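Side-chain contacts in protein-tyrosine-phosphatase PTP1 (Arabidopsis thaliana, PDB 6KRW), which dephosphorylates phosphotyrosine in proteins, including the MAP kinase MPK6, which it probably inhibits, and with MKP1 modulates plant defence: residues A[119-124]-A[180-185]; A[255-258]-A[264-267]; A[175-180]-A[220-225]; A[32-37]-A[273-278]. All blocks are in the same frame, centred on the assembly; numbering follows the deposited sequence.

Overall arrangement
Residues 32-37 and 273-278 (interaction 4) lie far apart in sequence, and the other three contacts are nested within the loop they close. Interactions 1 and 3 cross along the chain and share strand 178-186 of the mixed sheet, with centres about 18 Å apart: helix 117-126 meets one part of this strand, helix 214-223 its beginning. Interaction 2 follows, joining the end of helix 242-259 to the turn before helix 267-277, which carries half of interaction 4; those two centres are about 16 Å apart. Interactions 1 and 4 lie on opposite sides of the chain's centre, with centres about 31 Å apart. The contacts thus join helices to the sheet and to each other, and interaction 4 alone comes near a residue, Gln283, inferred to bind substrate.

Interaction 1: residues A[119-124]-A[180-185]; sequences DFWEMV and RNLEVN
Trp121, on helix 117-126, meets Leu182 and Val184 of strand 178-186 with two separate parts of its indole. Its CB points from the helix toward the strand, and the ring is carried beside the backbone N, with CG anti to the carbonyl carbon (chi1 -74°). Past CG, the first ring atom of Trp121 to touch the strand is CE3, which lies 4.0 Å from CG2 of Val184. Farther round the six-membered ring, CH2 of Trp121 reaches CD1 of Leu182 at 3.8 Å. Both methyls approach obliquely. Leu182 crosses the indole at about a right angle, and CD1 is the branch that touches it. In Val184, CG2, anti to the backbone N, is the branch directed at CE3 of Trp121.

The indole is also held from other directions. Within its own helix, CD2 of Phe120 sits 3.9 Å above the ring plane of Trp121, over its centre, and the ring of Phe160 meets it at an interplanar angle of about 35°. The pyrrole N-H is used on the far side of the ring from the CE3 contact: NE1 donates to the carbonyl O of Tyr150. Val124 turns to Met194 and Val196 of strand 194-200, and Val184 touches Met194 as well.

No hydrogen bond joins residues 119-124 to residues 180-185, so this contact is apolar, built of three buried side chains; just past it, OE2 of Glu122 is hydrogen-bonded to OH of Tyr186 at the end of the same strand. The one polar atom of the indole is satisfied by a carbonyl outside both segments, which would also fix the rotation of the ring.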
loop_
_atom_site.group_PDB
_atom_site.type_symbol
_atom_site.label_atom_id
_atom_site.label_comp_id
_atom_site.label_asym_id
_atom_site.label_seq_id
_atom_site.Cartn_x
_atom_site.Cartn_y
_atom_site.Cartn_z
ATOM N N ASP A 119 10.645 -8.609 -12.196
ATOM C CA ASP A 119 10.470 -7.129 -12.193
ATOM C C ASP A 119 10.151 -6.633 -10.780
ATOM O O ASP A 119 10.746 -5.634 -10.309
ATOM C CB ASP A 119 9.361 -6.706 -13.156
ATOM C CG ASP A 119 9.685 -6.937 -14.629
ATOM O OD1 ASP A 119 10.895 -7.119 -14.960
ATOM O OD2 ASP A 119 8.727 -6.965 -15.429
ATOM N N PHE A 120 9.230 -7.319 -10.108
ATOM C CA PHE A 120 8.843 -6.935 -8.734
ATOM C C PHE A 120 10.046 -6.987 -7.795
ATOM O O PHE A 120 10.284 -6.021 -7.044
ATOM C CB PHE A 120 7.708 -7.826 -8.236
ATOM C CG PHE A 120 7.330 -7.560 -6.805
ATOM C CD1 PHE A 120 6.424 -6.557 -6.483
ATOM C CD2 PHE A 120 7.884 -8.323 -5.780
ATOM C CE1 PHE A 120 6.095 -6.313 -5.160
ATOM C CE2 PHE A 120 7.558 -8.063 -4.460
ATOM C CZ PHE A 120 6.644 -7.084 -4.144
ATOM N N TRP A 121 10.768 -8.116 -7.759
ATOM C CA TRP A 121 11.895 -8.213 -6.818
ATOM C C TRP A 121 13.014 -7.260 -7.200
ATOM O O TRP A 121 13.679 -6.757 -6.280
ATOM C CB TRP A 121 12.354 -9.666 -6.687
ATOM C CG TRP A 121 11.387 -10.463 -5.871
ATOM C CD1 TRP A 121 10.611 -11.503 -6.289
ATOM C CD2 TRP A 121 11.094 -10.261 -4.483
ATOM N NE1 TRP A 121 9.857 -11.981 -5.245
ATOM C CE2 TRP A 121 10.135 -11.240 -4.126
ATOM C CE3 TRP A 121 11.551 -9.359 -3.512
ATOM C CZ2 TRP A 121 9.626 -11.324 -2.829
ATOM C CZ3 TRP A 121 11.046 -9.445 -2.231
ATOM C CH2 TRP A 121 10.085 -10.408 -1.906
ATOM N N GLU A 122 13.205 -7.013 -8.504
ATOM C CA GLU A 122 14.221 -6.031 -8.939
ATOM C C GLU A 122 13.821 -4.658 -8.387
ATOM O O GLU A 122 14.701 -3.944 -7.878
ATOM C CB GLU A 122 14.311 -6.011 -10.454
ATOM C CG GLU A 122 15.400 -5.097 -10.949
ATOM C CD GLU A 122 16.815 -5.607 -10.792
ATOM O OE1 GLU A 122 16.997 -6.815 -10.816
ATOM O OE2 GLU A 122 17.747 -4.777 -10.714
ATOM N N MET A 123 12.533 -4.330 -8.439
ATOM C CA MET A 123 12.043 -3.045 -7.872
ATOM C C MET A 123 12.325 -3.005 -6.360
ATOM O O MET A 123 12.791 -1.990 -5.836
ATOM C CB MET A 123 10.545 -2.884 -8.130
ATOM C CG MET A 123 9.987 -1.628 -7.516
ATOM S SD MET A 123 8.229 -1.379 -7.908
ATOM C CE MET A 123 7.483 -2.711 -6.946
ATOM N N VAL A 124 12.045 -4.102 -5.647
ATOM C CA VAL A 124 12.279 -4.160 -4.174
ATOM C C VAL A 124 13.751 -3.855 -3.887
ATOM O O VAL A 124 14.041 -3.071 -2.966
ATOM C CB VAL A 124 11.884 -5.539 -3.618
ATOM C CG1 VAL A 124 12.344 -5.703 -2.185
ATOM C CG2 VAL A 124 10.396 -5.784 -3.753
ATOM N N ARG A 180 6.470 -12.842 7.295
ATOM C CA ARG A 180 7.594 -13.568 6.683
ATOM C C ARG A 180 8.809 -12.661 6.614
ATOM O O ARG A 180 8.749 -11.657 5.913
ATOM C CB ARG A 180 7.240 -14.086 5.301
ATOM C CG ARG A 180 6.073 -15.049 5.246
ATOM C CD ARG A 180 5.777 -15.453 3.824
ATOM N NE ARG A 180 4.836 -16.560 3.689
ATOM C CZ ARG A 180 3.504 -16.447 3.618
ATOM N NH1 ARG A 180 2.899 -15.272 3.706
ATOM N NH2 ARG A 180 2.766 -17.531 3.457
ATOM N N ASN A 181 9.861 -13.028 7.323
ATOM C CA ASN A 181 11.184 -12.374 7.207
ATOM C C ASN A 181 11.887 -12.982 5.996
ATOM O O ASN A 181 12.270 -14.183 6.023
ATOM C CB ASN A 181 12.000 -12.570 8.476
ATOM C CG ASN A 181 13.197 -11.653 8.544
ATOM O OD1 ASN A 181 14.154 -11.813 7.790
ATOM N ND2 ASN A 181 13.154 -10.700 9.457
ATOM N N LEU A 182 12.035 -12.164 4.951
ATOM C CA LEU A 182 12.560 -12.633 3.657
ATOM C C LEU A 182 13.947 -12.048 3.449
ATOM O O LEU A 182 14.258 -10.960 3.966
ATOM C CB LEU A 182 11.647 -12.161 2.525
ATOM C CG LEU A 182 10.211 -12.675 2.575
ATOM C CD1 LEU A 182 9.419 -12.176 1.363
ATOM C CD2 LEU A 182 10.217 -14.194 2.697
ATOM N N GLU A 183 14.736 -12.780 2.683
ATOM C CA GLU A 183 16.103 -12.396 2.322
ATOM C C GLU A 183 16.192 -12.475 0.810
ATOM O O GLU A 183 15.933 -13.556 0.250
ATOM C CB GLU A 183 17.079 -13.341 2.994
ATOM C CG GLU A 183 18.483 -13.276 2.447
ATOM C CD GLU A 183 19.417 -14.269 3.119
ATOM O OE1 GLU A 183 19.351 -14.401 4.365
ATOM O OE2 GLU A 183 20.187 -14.926 2.393
ATOM N N VAL A 184 16.533 -11.354 0.181
ATOM C CA VAL A 184 16.609 -11.270 -1.296
ATOM C C VAL A 184 17.995 -10.748 -1.670
ATOM O O VAL A 184 18.541 -9.893 -0.951
ATOM C CB VAL A 184 15.466 -10.393 -1.842
ATOM C CG1 VAL A 184 15.633 -8.929 -1.462
ATOM C CG2 VAL A 184 15.333 -10.542 -3.343
ATOM N N ASN A 185 18.545 -11.258 -2.762
ATOM C CA ASN A 185 19.839 -10.738 -3.265
ATOM C C ASN A 185 20.055 -11.208 -4.699
ATOM O O ASN A 185 19.348 -12.128 -5.158
ATOM C CB ASN A 185 21.006 -11.158 -2.366
ATOM C CG ASN A 185 21.207 -12.657 -2.318
ATOM O OD1 ASN A 185 20.421 -13.379 -1.703
ATOM N ND2 ASN A 185 22.267 -13.131 -2.954
#

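Interaction 2: residues A[255-258]-A[264-267]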
loop_
_atom_site.group_PDB
_atom_site.type_symbol
_atom_site.label_atom_id
_atom_site.label_comp_id
_atom_site.label_asym_id
_atom_site.label_seq_id
_atom_site.Cartn_x
_atom_site.Cartn_y
_atom_site.Cartn_z
ATOM N N GLN A 255 -0.042 8.985 10.528
ATOM C CA GLN A 255 1.328 9.558 10.589
ATOM C C GLN A 255 1.267 11.076 10.479
ATOM O O GLN A 255 2.051 11.761 11.155
ATOM C CB GLN A 255 2.197 8.975 9.494
ATOM C CG GLN A 255 2.627 7.562 9.798
ATOM C CD GLN A 255 3.672 7.041 8.853
ATOM O OE1 GLN A 255 3.647 7.359 7.662
ATOM N NE2 GLN A 255 4.585 6.222 9.374
ATOM N N ARG A 256 0.435 11.583 9.584
ATOM C CA ARG A 256 0.395 13.051 9.377
ATOM C C ARG A 256 -0.212 13.754 10.596
ATOM O O ARG A 256 0.251 14.834 10.944
ATOM C CB ARG A 256 -0.343 13.354 8.072
ATOM C CG ARG A 256 0.522 13.078 6.848
ATOM C CD ARG A 256 -0.280 13.031 5.575
ATOM N NE ARG A 256 -1.021 14.267 5.338
ATOM C CZ ARG A 256 -2.162 14.326 4.680
ATOM N NH1 ARG A 256 -2.640 13.244 4.091
ATOM N NH2 ARG A 256 -2.777 15.501 4.526
ATOM N N ILE A 257 -1.197 13.154 11.262
ATOM C CA ILE A 257 -1.729 13.728 12.525
ATOM C C ILE A 257 -0.590 13.787 13.545
ATOM O O ILE A 257 -0.404 14.834 14.176
ATOM C CB ILE A 257 -2.932 12.930 13.039
ATOM C CG1 ILE A 257 -4.124 13.060 12.093
ATOM C CG2 ILE A 257 -3.282 13.343 14.467
ATOM C CD1 ILE A 257 -5.190 11.991 12.321
ATOM N N LEU A 258 0.163 12.698 13.681
ATOM C CA LEU A 258 1.249 12.618 14.684
ATOM C C LEU A 258 2.372 13.593 14.336
ATOM O O LEU A 258 3.105 13.995 15.251
ATOM C CB LEU A 258 1.781 11.186 14.732
ATOM C CG LEU A 258 0.844 10.183 15.389
ATOM C CD1 LEU A 258 1.389 8.770 15.220
ATOM C CD2 LEU A 258 0.672 10.505 16.872
ATOM N N ALA A 264 -4.437 16.559 7.350
ATOM C CA ALA A 264 -4.792 15.121 7.432
ATOM C C ALA A 264 -6.223 14.956 7.963
ATOM O O ALA A 264 -6.797 13.869 7.760
ATOM C CB ALA A 264 -3.823 14.370 8.319
ATOM N N LEU A 265 -6.815 15.999 8.554
ATOM C CA LEU A 265 -8.221 15.897 9.013
ATOM C C LEU A 265 -9.173 15.842 7.829
ATOM O O LEU A 265 -10.322 15.450 8.021
ATOM C CB LEU A 265 -8.572 17.039 9.966
ATOM C CG LEU A 265 -8.342 16.718 11.441
ATOM C CD1 LEU A 265 -6.902 16.347 11.733
ATOM C CD2 LEU A 265 -8.768 17.885 12.299
ATOM N N ASP A 266 -8.721 16.240 6.646
ATOM C CA ASP A 266 -9.571 16.198 5.440
ATOM C C ASP A 266 -9.230 14.919 4.682
ATOM O O ASP A 266 -8.367 14.911 3.795
ATOM C CB ASP A 266 -9.365 17.485 4.650
ATOM C CG ASP A 266 -10.328 17.674 3.502
ATOM O OD1 ASP A 266 -10.966 16.722 3.091
ATOM O OD2 ASP A 266 -10.403 18.799 2.995
ATOM N N LEU A 267 -9.926 13.839 5.054
ATOM C CA LEU A 267 -9.634 12.548 4.403
ATOM C C LEU A 267 -10.015 12.594 2.915
ATOM O O LEU A 267 -9.341 11.963 2.089
ATOM C CB LEU A 267 -10.386 11.422 5.133
ATOM C CG LEU A 267 -10.167 10.036 4.556
ATOM C CD1 LEU A 267 -8.721 9.606 4.671
ATOM C CD2 LEU A 267 -11.062 9.050 5.260
HETATM O O HOH W 1 -5.381 15.987 3.251
#
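Ala264 opens the second segment by fitting its methyl into the bend of Arg256: the two CB atoms are 3.6 Å apart. The arginine chain turns at chi3 (58°), which brings its head back over the alanine, with CA of Ala264 3.5 Å above one guanidinium face of Arg256 and offset toward its rim. NH2 of Arg256 and N of Ala264 approach to 3.4 Å, but both are donors and form no bond. CB of Ala264 also meets CG1 of Ile257 at 4.0 Å. Next, Leu265 adds a looser apolar touch, its CD1 4.3 Å from CG1 of Ile257. Asp266 is linked through water: NH2 of Arg256 donates to a water 2.9 Å away, lying in the guanidinium plane, and that water donates to O of Asp266 at 3.2 Å. The carboxylate of Asp266 serves as N-cap of helix 267-277, its OD1 accepting from N of Lys269.

The charge of Arg256 is paired with Asp261 through NE, while NH1 binds Asn252 and Thr270 and NH2 binds Ser263. A leucine here would probably leave Asp261 without its counter-charge and the bridging water without its guanidinium donor.

The turn thus joins helix 242-259 to helix 267-277. Ile257 and Leu265 both rest on Ala16 of helix 7-24, and Leu267 packs on Tyr288, Cys291 and Tyr292 of helix 285-303.

Interaction 3: residues A[175-180]-A[220-225]; sequences TSLMLR and LKRLYQ
The guanidinium of Arg222 has CD1 of Leu179 above one face, 3.7 Å from the plane and over its centre. CD1 of Leu179 is 3.7 Å from both CZ and NH2 of Arg222, with NE and NH1 slightly farther, as expected for a methyl over the group's centre. A second methyl, CD1 of Leu177, comes obliquely to NE of Arg222 at a looser 4.4 Å. The polar side of the group is engaged outside the two segments: NE forms a salt bridge with Glu218, one helical turn earlier, leaving the flat surface to apolar packing.

Reach explains the geometry. CA of Leu179 and CA of Arg222, the closest pair of backbones, are 10.4 Å apart, and the arginine spans that gap with a chain extended from CG to NE, crossing Leu179 at about a right angle. Leu179 is poorly ordered, so its exact methyl position deserves caution.

In the fold, the contact sets helix 214-223 against the start of strand 178-186. Leu177 also touches Glu218 and Ile219 of that helix, Leu179 and Leu223 both lean on Ile199 of the adjoining strand 194-200, and Leu220 faces Tyr247 and His251 of helix 242-259.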
loop_
_atom_site.group_PDB
_atom_site.type_symbol
_atom_site.label_atom_id
_atom_site.label_comp_id
_atom_site.label_asym_id
_atom_site.label_seq_id
_atom_site.Cartn_x
_atom_site.Cartn_y
_atom_site.Cartn_z
ATOM N N THR A 175 -4.411 -11.982 15.057
ATOM C CA THR A 175 -5.345 -11.223 14.184
ATOM C C THR A 175 -5.316 -11.702 12.725
ATOM O O THR A 175 -5.881 -10.992 11.894
ATOM C CB THR A 175 -5.005 -9.731 14.279
ATOM O OG1 THR A 175 -3.614 -9.573 14.003
ATOM C CG2 THR A 175 -5.281 -9.170 15.653
ATOM N N SER A 176 -4.692 -12.853 12.440
ATOM C CA SER A 176 -4.602 -13.553 11.128
ATOM C C SER A 176 -3.500 -12.982 10.238
ATOM O O SER A 176 -3.433 -13.435 9.104
ATOM C CB SER A 176 -5.899 -13.687 10.348
ATOM O OG SER A 176 -6.996 -13.967 11.203
ATOM N N LEU A 177 -2.621 -12.116 10.733
ATOM C CA LEU A 177 -1.504 -11.683 9.857
ATOM C C LEU A 177 -0.494 -12.824 9.730
ATOM O O LEU A 177 -0.310 -13.531 10.688
ATOM C CB LEU A 177 -0.849 -10.454 10.472
ATOM C CG LEU A 177 -1.752 -9.237 10.611
ATOM C CD1 LEU A 177 -0.948 -8.095 11.221
ATOM C CD2 LEU A 177 -2.336 -8.810 9.254
ATOM N N MET A 178 0.161 -12.903 8.576
ATOM C CA MET A 178 1.305 -13.807 8.301
ATOM C C MET A 178 2.543 -12.957 8.094
ATOM O O MET A 178 2.496 -12.056 7.199
ATOM C CB MET A 178 1.040 -14.684 7.087
ATOM C CG MET A 178 0.158 -15.863 7.383
ATOM S SD MET A 178 -0.323 -16.722 5.885
ATOM C CE MET A 178 -1.552 -15.587 5.231
ATOM N N LEU A 179 3.505 -13.065 8.984
ATOM C CA LEU A 179 4.779 -12.337 8.973
ATOM C C LEU A 179 5.873 -13.225 8.415
ATOM O O LEU A 179 6.144 -14.197 9.037
ATOM C CB LEU A 179 5.099 -11.812 10.368
ATOM C CG LEU A 179 3.942 -11.157 11.115
ATOM C CD1 LEU A 179 4.368 -10.802 12.527
ATOM C CD2 LEU A 179 3.434 -9.908 10.401
ATOM N N ARG A 180 6.470 -12.842 7.295
ATOM C CA ARG A 180 7.594 -13.568 6.683
ATOM C C ARG A 180 8.809 -12.661 6.614
ATOM O O ARG A 180 8.749 -11.657 5.913
ATOM C CB ARG A 180 7.240 -14.086 5.301
ATOM C CG ARG A 180 6.073 -15.049 5.246
ATOM C CD ARG A 180 5.777 -15.453 3.824
ATOM N NE ARG A 180 4.836 -16.560 3.689
ATOM C CZ ARG A 180 3.504 -16.447 3.618
ATOM N NH1 ARG A 180 2.899 -15.272 3.706
ATOM N NH2 ARG A 180 2.766 -17.531 3.457
ATOM N N LEU A 220 -0.490 -1.384 10.923
ATOM C CA LEU A 220 0.042 -0.023 11.176
ATOM C C LEU A 220 0.863 -0.005 12.464
ATOM O O LEU A 220 1.952 0.603 12.491
ATOM C CB LEU A 220 -1.127 0.966 11.239
ATOM C CG LEU A 220 -0.763 2.382 11.676
ATOM C CD1 LEU A 220 0.286 2.981 10.735
ATOM C CD2 LEU A 220 -2.007 3.264 11.713
ATOM N N LYS A 221 0.386 -0.690 13.505
ATOM C CA LYS A 221 1.120 -0.698 14.790
ATOM C C LYS A 221 2.508 -1.324 14.606
ATOM O O LYS A 221 3.483 -0.795 15.199
ATOM C CB LYS A 221 0.316 -1.457 15.831
ATOM C CG LYS A 221 -0.954 -0.753 16.270
ATOM C CD LYS A 221 -1.771 -1.584 17.246
ATOM C CE LYS A 221 -3.126 -0.970 17.547
ATOM N NZ LYS A 221 -3.007 0.333 18.245
ATOM N N ARG A 222 2.611 -2.375 13.796
ATOM C CA ARG A 222 3.934 -3.019 13.564
ATOM C C ARG A 222 4.846 -2.101 12.744
ATOM O O ARG A 222 6.063 -2.202 12.855
ATOM C CB ARG A 222 3.745 -4.371 12.883
ATOM C CG ARG A 222 3.101 -5.403 13.799
ATOM C CD ARG A 222 2.891 -6.734 13.107
ATOM N NE ARG A 222 2.338 -7.702 14.062
ATOM C CZ ARG A 222 3.030 -8.334 14.986
ATOM N NH1 ARG A 222 2.414 -9.174 15.811
ATOM N NH2 ARG A 222 4.330 -8.118 15.083
ATOM N N LEU A 223 4.260 -1.196 11.961
ATOM C CA LEU A 223 5.074 -0.341 11.058
ATOM C C LEU A 223 5.363 1.023 11.682
ATOM O O LEU A 223 6.175 1.758 11.084
ATOM C CB LEU A 223 4.358 -0.199 9.716
ATOM C CG LEU A 223 4.144 -1.497 8.929
ATOM C CD1 LEU A 223 3.563 -1.187 7.551
ATOM C CD2 LEU A 223 5.432 -2.319 8.805
ATOM N N TYR A 224 4.771 1.362 12.825
ATOM C CA TYR A 224 5.099 2.652 13.490
ATOM C C TYR A 224 6.613 2.771 13.692
ATOM O O TYR A 224 7.144 3.907 13.574
ATOM C CB TYR A 224 4.425 2.751 14.857
ATOM C CG TYR A 224 2.959 3.123 14.873
ATOM C CD1 TYR A 224 2.415 4.034 13.984
ATOM C CD2 TYR A 224 2.117 2.604 15.846
ATOM C CE1 TYR A 224 1.074 4.388 14.043
ATOM C CE2 TYR A 224 0.775 2.944 15.915
ATOM C CZ TYR A 224 0.249 3.845 15.012
ATOM O OH TYR A 224 -1.073 4.186 15.087
ATOM N N GLN A 225 7.282 1.640 13.931
ATOM C CA GLN A 225 8.710 1.585 14.344
ATOM C C GLN A 225 9.637 1.735 13.133
ATOM O O GLN A 225 10.833 1.973 13.340
ATOM C CB GLN A 225 9.017 0.262 15.056
ATOM C CG GLN A 225 7.930 -0.177 16.024
ATOM C CD GLN A 225 7.834 0.730 17.225
ATOM O OE1 GLN A 225 8.821 1.318 17.662
ATOM N NE2 GLN A 225 6.640 0.831 17.789
#

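Interaction 4: residues A[32-37]-A[273-278]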
loop_
_atom_site.group_PDB
_atom_site.type_symbol
_atom_site.label_atom_id
_atom_site.label_comp_id
_atom_site.label_asym_id
_atom_site.label_seq_id
_atom_site.Cartn_x
_atom_site.Cartn_y
_atom_site.Cartn_z
ATOM N N HIS A 32 -21.450 11.645 1.442
ATOM C CA HIS A 32 -21.412 12.832 0.544
ATOM C C HIS A 32 -19.982 13.025 0.043
ATOM O O HIS A 32 -19.805 13.316 -1.162
ATOM C CB HIS A 32 -21.945 14.078 1.268
ATOM C CG HIS A 32 -22.216 15.232 0.366
ATOM N ND1 HIS A 32 -21.298 16.242 0.155
ATOM C CD2 HIS A 32 -23.311 15.556 -0.354
ATOM C CE1 HIS A 32 -21.811 17.134 -0.666
ATOM N NE2 HIS A 32 -23.047 16.738 -0.992
ATOM N N GLU A 33 -18.991 12.899 0.923
ATOM C CA GLU A 33 -17.577 13.053 0.492
ATOM C C GLU A 33 -17.270 12.037 -0.613
ATOM O O GLU A 33 -16.655 12.400 -1.640
ATOM C CB GLU A 33 -16.605 12.888 1.657
ATOM C CG GLU A 33 -16.671 13.983 2.696
ATOM C CD GLU A 33 -15.760 13.798 3.897
ATOM O OE1 GLU A 33 -15.637 14.733 4.703
ATOM O OE2 GLU A 33 -15.193 12.693 4.039
ATOM N N PHE A 34 -17.607 10.761 -0.397
ATOM C CA PHE A 34 -17.252 9.729 -1.400
ATOM C C PHE A 34 -18.001 9.957 -2.717
ATOM O O PHE A 34 -17.386 9.791 -3.781
ATOM C CB PHE A 34 -17.492 8.318 -0.855
ATOM C CG PHE A 34 -16.889 7.266 -1.733
ATOM C CD1 PHE A 34 -15.515 7.070 -1.738
ATOM C CD2 PHE A 34 -17.668 6.522 -2.611
ATOM C CE1 PHE A 34 -14.947 6.121 -2.572
ATOM C CE2 PHE A 34 -17.087 5.596 -3.462
ATOM C CZ PHE A 34 -15.730 5.382 -3.427
ATOM N N THR A 35 -19.286 10.301 -2.652
ATOM C CA THR A 35 -20.056 10.607 -3.879
ATOM C C THR A 35 -19.374 11.752 -4.641
ATOM O O THR A 35 -19.297 11.691 -5.902
ATOM C CB THR A 35 -21.511 10.911 -3.522
ATOM O OG1 THR A 35 -22.055 9.746 -2.900
ATOM C CG2 THR A 35 -22.325 11.261 -4.742
ATOM N N GLY A 36 -18.890 12.760 -3.918
ATOM C CA GLY A 36 -18.182 13.884 -4.562
ATOM C C GLY A 36 -16.889 13.430 -5.217
ATOM O O GLY A 36 -16.563 13.878 -6.329
ATOM N N LEU A 37 -16.114 12.592 -4.538
ATOM C CA LEU A 37 -14.877 12.039 -5.135
ATOM C C LEU A 37 -15.225 11.274 -6.409
ATOM O O LEU A 37 -14.510 11.407 -7.406
ATOM C CB LEU A 37 -14.178 11.113 -4.134
ATOM C CG LEU A 37 -13.486 11.804 -2.964
ATOM C CD1 LEU A 37 -13.155 10.813 -1.854
ATOM C CD2 LEU A 37 -12.226 12.535 -3.430
ATOM N N LEU A 273 -5.795 13.390 -3.402
ATOM C CA LEU A 273 -4.342 13.442 -3.696
ATOM C C LEU A 273 -3.827 12.070 -4.120
ATOM O O LEU A 273 -3.099 11.927 -5.084
ATOM C CB LEU A 273 -3.592 13.970 -2.495
ATOM C CG LEU A 273 -2.078 14.068 -2.646
ATOM C CD1 LEU A 273 -1.670 14.906 -3.861
ATOM C CD2 LEU A 273 -1.482 14.688 -1.388
ATOM N N PHE A 274 -4.270 11.045 -3.385
ATOM C CA PHE A 274 -3.867 9.677 -3.780
ATOM C C PHE A 274 -4.311 9.363 -5.202
ATOM O O PHE A 274 -3.573 8.729 -5.951
ATOM C CB PHE A 274 -4.485 8.632 -2.837
ATOM C CG PHE A 274 -3.855 8.476 -1.487
ATOM C CD1 PHE A 274 -2.832 9.289 -1.030
ATOM C CD2 PHE A 274 -4.300 7.454 -0.664
ATOM C CE1 PHE A 274 -2.249 9.066 0.218
ATOM C CE2 PHE A 274 -3.744 7.283 0.595
ATOM C CZ PHE A 274 -2.699 8.048 1.020
ATOM N N ARG A 275 -5.520 9.792 -5.556
ATOM C CA ARG A 275 -6.049 9.537 -6.918
ATOM C C ARG A 275 -5.260 10.310 -7.998
ATOM O O ARG A 275 -5.154 9.811 -9.090
ATOM C CB ARG A 275 -7.552 9.787 -6.949
ATOM C CG ARG A 275 -8.341 8.706 -6.233
ATOM C CD ARG A 275 -9.780 9.100 -6.091
ATOM N NE ARG A 275 -10.539 7.966 -5.596
ATOM C CZ ARG A 275 -11.833 7.802 -5.748
ATOM N NH1 ARG A 275 -12.563 8.662 -6.429
ATOM N NH2 ARG A 275 -12.447 6.741 -5.251
ATOM N N LYS A 276 -4.650 11.437 -7.628
ATOM C CA LYS A 276 -3.751 12.155 -8.565
ATOM C C LYS A 276 -2.445 11.390 -8.714
ATOM O O LYS A 276 -1.682 11.641 -9.659
ATOM C CB LYS A 276 -3.531 13.583 -8.070
ATOM C CG LYS A 276 -4.748 14.486 -8.176
ATOM C CD LYS A 276 -4.430 15.957 -8.235
ATOM C CE LYS A 276 -3.418 16.433 -7.209
ATOM N NZ LYS A 276 -3.601 17.880 -6.905
ATOM N N GLN A 277 -2.206 10.395 -7.822
ATOM C CA GLN A 277 -0.967 9.592 -7.852
ATOM C C GLN A 277 -1.192 8.147 -8.330
ATOM O O GLN A 277 -0.225 7.551 -8.788
ATOM C CB GLN A 277 -0.281 9.634 -6.479
ATOM C CG GLN A 277 0.117 11.075 -6.109
ATOM C CD GLN A 277 0.809 11.228 -4.776
ATOM O OE1 GLN A 277 1.169 10.258 -4.133
ATOM N NE2 GLN A 277 1.115 12.443 -4.370
ATOM N N ARG A 278 -2.416 7.656 -8.264
ATOM C CA ARG A 278 -2.721 6.328 -8.852
ATOM C C ARG A 278 -4.236 6.291 -9.044
ATOM O O ARG A 278 -4.983 6.524 -8.078
ATOM C CB ARG A 278 -2.214 5.151 -7.997
ATOM C CG ARG A 278 -2.334 3.818 -8.709
ATOM C CD ARG A 278 -1.617 2.759 -7.850
ATOM N NE ARG A 278 -1.779 1.371 -8.295
ATOM C CZ ARG A 278 -1.136 0.785 -9.285
ATOM N NH1 ARG A 278 -0.236 1.448 -10.006
ATOM N NH2 ARG A 278 -1.363 -0.490 -9.580
HETATM O O HOH W 2 -11.855 11.280 -7.608
#
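Arg275 reaches from helix 267-277 to Phe34 and Leu37 of helix 27-39 by packing and through a water. The packing contacts are made by its two terminal nitrogens. NH2 of Arg275 lies 3.7 Å from CE1 of Phe34; ring and guanidinium planes stand 75° apart and the approach is oblique. NH1 of Arg275 comes within 3.7 Å of CB of Leu37. A chain extended from CG to NE (chi3 171°) delivers the head across the gap between the helices.

Polar contact between the segments is indirect. NH1 of Arg275 and O of Leu37 are 3.5 Å apart, near the guanidinium plane but without a direct bond. A water bridges them instead, donating to O of Leu37 at 2.7 Å and accepting from NH1 of Arg275 at 3.0 Å, at the in-plane edge.

Outside the segments, NH1 also bonds directly to OE1 of Gln38, the next residue of helix 27-39, while NE and NH2 bond to O of Met281 and O of Val282. A methionine in its place would probably leave the carbonyls of Met281 and Val282 without this donor and the loop there less firmly held.

One cationic group thus ties an N-terminal helix to the loop leading into Gln283, whose side chain is about 6 Å from that of Arg275 at the nearest atoms. Gln283 is inferred by similarity to bind substrate, so the chemistry is consistent with second-shell anchoring of that loop.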